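PDB 5T2X: uncharacterized protein from Legionella pneumophila subsp. pneumophila, which is of unknown function, being an all-helical member of the DUF5630 family. Local coordinates for residues H130-S139 against Y167-L175. Sequence-based numbering, arbitrary orientation.
Sequences HCFYAYNSLS and YHWTPGYLL
The buried imidazole of His168 lies between Phe132 CB, 3.4 Å from the ring centroid and almost on its normal, and Tyr167 CB over the opposite face. Its NE2 donates to His130 O (2.7 Å, N-H...O 152°), the carbonyl lying close to the ring plane; ND1 is bonded to Tyr86 OH, so both nitrogens are engaged and the ring cannot easily turn. His130 has positive phi, as C-prime residue of the Schellman motif ending helix 117-128. Its own ring stacks, offset, on Tyr167, centroids 4.1 Å apart and planes at 25°, with Tyr167 OH over the imidazole face, while ND1 shares a hydrogen bond with Tyr135 OH (2.7 Å). Phe132, with CG anti to the backbone N, reaches toward helix 169-185: its ring edge faces His168, CE1 lies 3.3 Å from Pro171 O, and CZ touches Pro171 CB. Farther along, Leu175 puts CD1 beside Asn136 OD1 and Ser139 OG, and CD2 near Phe132 CE1. Segments 132-139 and 169-175 run nearly parallel (5°), their axes approaching to 11.1 Å, and helix 153-167 returns the chain between them, as in stacked helical hairpins. The His168-His130 bond thus ties the chain together near the N-terminal ends of the two helices, while Phe132 and Leu175 make van der Waals contacts, some with oxygens; with NE2 donating, His168 is either cationic or, if neutral, probably accepts the Tyr86 proton at ND1.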
# COMPACT_ATOMS: atom_id res chain seq x y z
N HIS A 130 2.51 -1.31 -5.29
CA HIS A 130 1.28 -1.00 -4.56
C HIS A 130 1.43 -1.23 -3.06
O HIS A 130 0.50 -1.66 -2.38
CB HIS A 130 0.09 -1.79 -5.12
CG HIS A 130 -0.07 -1.66 -6.60
ND1 HIS A 130 -0.32 -0.45 -7.22
CD2 HIS A 130 -0.01 -2.59 -7.58
CE1 HIS A 130 -0.40 -0.64 -8.52
NE2 HIS A 130 -0.22 -1.93 -8.77
N CYS A 131 2.62 -0.94 -2.54
CA CYS A 131 2.86 -1.06 -1.11
C CYS A 131 2.14 0.06 -0.36
O CYS A 131 2.24 1.23 -0.73
CB CYS A 131 4.36 -1.01 -0.82
SG CYS A 131 4.78 -1.12 0.93
N PHE A 132 1.42 -0.31 0.70
CA PHE A 132 0.67 0.68 1.47
C PHE A 132 1.61 1.69 2.13
O PHE A 132 1.29 2.88 2.20
CB PHE A 132 -0.19 0.00 2.53
CG PHE A 132 -0.86 0.97 3.48
CD1 PHE A 132 -2.07 1.56 3.14
CD2 PHE A 132 -0.28 1.28 4.70
CE1 PHE A 132 -2.68 2.45 4.00
CE2 PHE A 132 -0.89 2.18 5.56
CZ PHE A 132 -2.09 2.76 5.21
N TYR A 133 2.76 1.23 2.62
CA TYR A 133 3.72 2.13 3.25
C TYR A 133 4.18 3.20 2.27
O TYR A 133 4.36 4.36 2.64
CB TYR A 133 4.91 1.34 3.78
CG TYR A 133 4.56 0.18 4.68
CD1 TYR A 133 3.58 0.31 5.66
CD2 TYR A 133 5.20 -1.04 4.55
CE1 TYR A 133 3.26 -0.76 6.48
CE2 TYR A 133 4.88 -2.11 5.36
CZ TYR A 133 3.91 -1.96 6.33
OH TYR A 133 3.59 -3.03 7.14
N ALA A 134 4.38 2.82 1.00
CA ALA A 134 4.83 3.78 -0.00
C ALA A 134 3.74 4.79 -0.32
O ALA A 134 3.99 6.00 -0.38
CB ALA A 134 5.27 3.04 -1.27
N TYR A 135 2.51 4.31 -0.54
CA TYR A 135 1.40 5.22 -0.80
C TYR A 135 1.18 6.18 0.36
O TYR A 135 0.91 7.37 0.15
CB TYR A 135 0.12 4.43 -1.08
CG TYR A 135 0.06 3.81 -2.46
CD1 TYR A 135 0.57 4.48 -3.57
CD2 TYR A 135 -0.50 2.55 -2.66
CE1 TYR A 135 0.52 3.92 -4.83
CE2 TYR A 135 -0.55 1.98 -3.92
CZ TYR A 135 -0.04 2.67 -5.00
OH TYR A 135 -0.09 2.11 -6.26
N ASN A 136 1.32 5.68 1.59
CA ASN A 136 1.16 6.55 2.76
C ASN A 136 2.27 7.60 2.81
O ASN A 136 2.00 8.78 3.05
CB ASN A 136 1.16 5.71 4.03
CG ASN A 136 0.94 6.54 5.28
OD1 ASN A 136 0.24 7.55 5.25
ND2 ASN A 136 1.54 6.12 6.39
N SER A 137 3.51 7.18 2.60
CA SER A 137 4.63 8.11 2.67
C SER A 137 4.63 9.08 1.50
O SER A 137 4.95 10.27 1.66
CB SER A 137 5.95 7.34 2.74
OG SER A 137 7.05 8.22 2.87
N LEU A 138 4.26 8.61 0.30
CA LEU A 138 4.22 9.49 -0.86
C LEU A 138 3.10 10.52 -0.74
O LEU A 138 3.26 11.66 -1.20
CB LEU A 138 4.05 8.68 -2.14
CG LEU A 138 5.31 7.99 -2.67
CD1 LEU A 138 4.97 7.10 -3.85
CD2 LEU A 138 6.35 9.02 -3.07
N SER A 139 1.97 10.15 -0.13
CA SER A 139 0.89 11.13 0.06
C SER A 139 1.30 12.21 1.04
O SER A 139 0.90 13.37 0.88
CB SER A 139 -0.39 10.43 0.52
OG SER A 139 -0.22 9.85 1.81
N TYR A 167 -6.20 -1.48 -2.87
CA TYR A 167 -5.49 -2.68 -2.48
C TYR A 167 -5.42 -2.94 -0.98
O TYR A 167 -5.05 -4.05 -0.59
CB TYR A 167 -4.05 -2.65 -3.02
CG TYR A 167 -3.93 -2.32 -4.50
CD1 TYR A 167 -4.16 -3.29 -5.47
CD2 TYR A 167 -3.58 -1.05 -4.92
CE1 TYR A 167 -4.05 -2.99 -6.81
CE2 TYR A 167 -3.47 -0.74 -6.26
CZ TYR A 167 -3.70 -1.72 -7.20
OH TYR A 167 -3.59 -1.42 -8.54
N HIS A 168 -5.77 -1.97 -0.13
CA HIS A 168 -5.46 -2.11 1.29
C HIS A 168 -6.66 -1.90 2.20
O HIS A 168 -6.48 -1.58 3.38
CB HIS A 168 -4.31 -1.17 1.67
CG HIS A 168 -3.05 -1.46 0.92
ND1 HIS A 168 -2.29 -2.59 1.14
CD2 HIS A 168 -2.43 -0.78 -0.08
CE1 HIS A 168 -1.25 -2.59 0.32
NE2 HIS A 168 -1.31 -1.50 -0.43
N TRP A 169 -7.88 -2.08 1.69
CA TRP A 169 -9.08 -2.31 2.51
C TRP A 169 -9.26 -1.17 3.51
O TRP A 169 -9.26 0.00 3.10
CB TRP A 169 -8.97 -3.70 3.12
CG TRP A 169 -9.06 -4.81 2.13
CD1 TRP A 169 -8.06 -5.29 1.34
CD2 TRP A 169 -10.22 -5.59 1.82
NE1 TRP A 169 -8.52 -6.32 0.55
CE2 TRP A 169 -9.85 -6.52 0.83
CE3 TRP A 169 -11.54 -5.59 2.28
CZ2 TRP A 169 -10.75 -7.44 0.30
CZ3 TRP A 169 -12.43 -6.50 1.75
CH2 TRP A 169 -12.03 -7.42 0.77
N THR A 170 -9.41 -1.45 4.81
CA THR A 170 -9.73 -0.40 5.77
C THR A 170 -8.59 0.60 5.95
O THR A 170 -8.85 1.81 5.92
CB THR A 170 -10.16 -1.02 7.10
OG1 THR A 170 -11.45 -1.62 6.95
CG2 THR A 170 -10.21 0.03 8.20
N PRO A 171 -7.33 0.18 6.16
CA PRO A 171 -6.26 1.19 6.26
C PRO A 171 -6.12 2.05 5.02
O PRO A 171 -5.71 3.22 5.13
CB PRO A 171 -5.00 0.34 6.50
CG PRO A 171 -5.51 -0.90 7.13
CD PRO A 171 -6.82 -1.17 6.46
N GLY A 172 -6.45 1.52 3.84
CA GLY A 172 -6.42 2.34 2.64
C GLY A 172 -7.47 3.44 2.67
O GLY A 172 -7.18 4.61 2.39
N TYR A 173 -8.71 3.08 3.01
CA TYR A 173 -9.77 4.08 3.08
C TYR A 173 -9.58 5.03 4.25
O TYR A 173 -10.00 6.19 4.17
CB TYR A 173 -11.14 3.39 3.15
CG TYR A 173 -11.62 2.91 1.80
CD1 TYR A 173 -12.34 3.76 0.97
CD2 TYR A 173 -11.35 1.63 1.36
CE1 TYR A 173 -12.78 3.33 -0.27
CE2 TYR A 173 -11.79 1.19 0.13
CZ TYR A 173 -12.50 2.05 -0.69
OH TYR A 173 -12.94 1.62 -1.92
N LEU A 174 -8.95 4.57 5.33
CA LEU A 174 -8.61 5.49 6.41
C LEU A 174 -7.56 6.50 5.97
O LEU A 174 -7.60 7.66 6.40
CB LEU A 174 -8.13 4.72 7.64
CG LEU A 174 -9.22 4.04 8.47
CD1 LEU A 174 -8.63 3.36 9.69
CD2 LEU A 174 -10.28 5.05 8.87
N LEU A 175 -6.63 6.09 5.12
CA LEU A 175 -5.66 7.03 4.56
C LEU A 175 -6.35 8.05 3.67
O LEU A 175 -6.06 9.25 3.74
CB LEU A 175 -4.57 6.28 3.79
CG LEU A 175 -3.59 7.15 3.00
CD1 LEU A 175 -2.81 8.07 3.93
CD2 LEU A 175 -2.64 6.28 2.18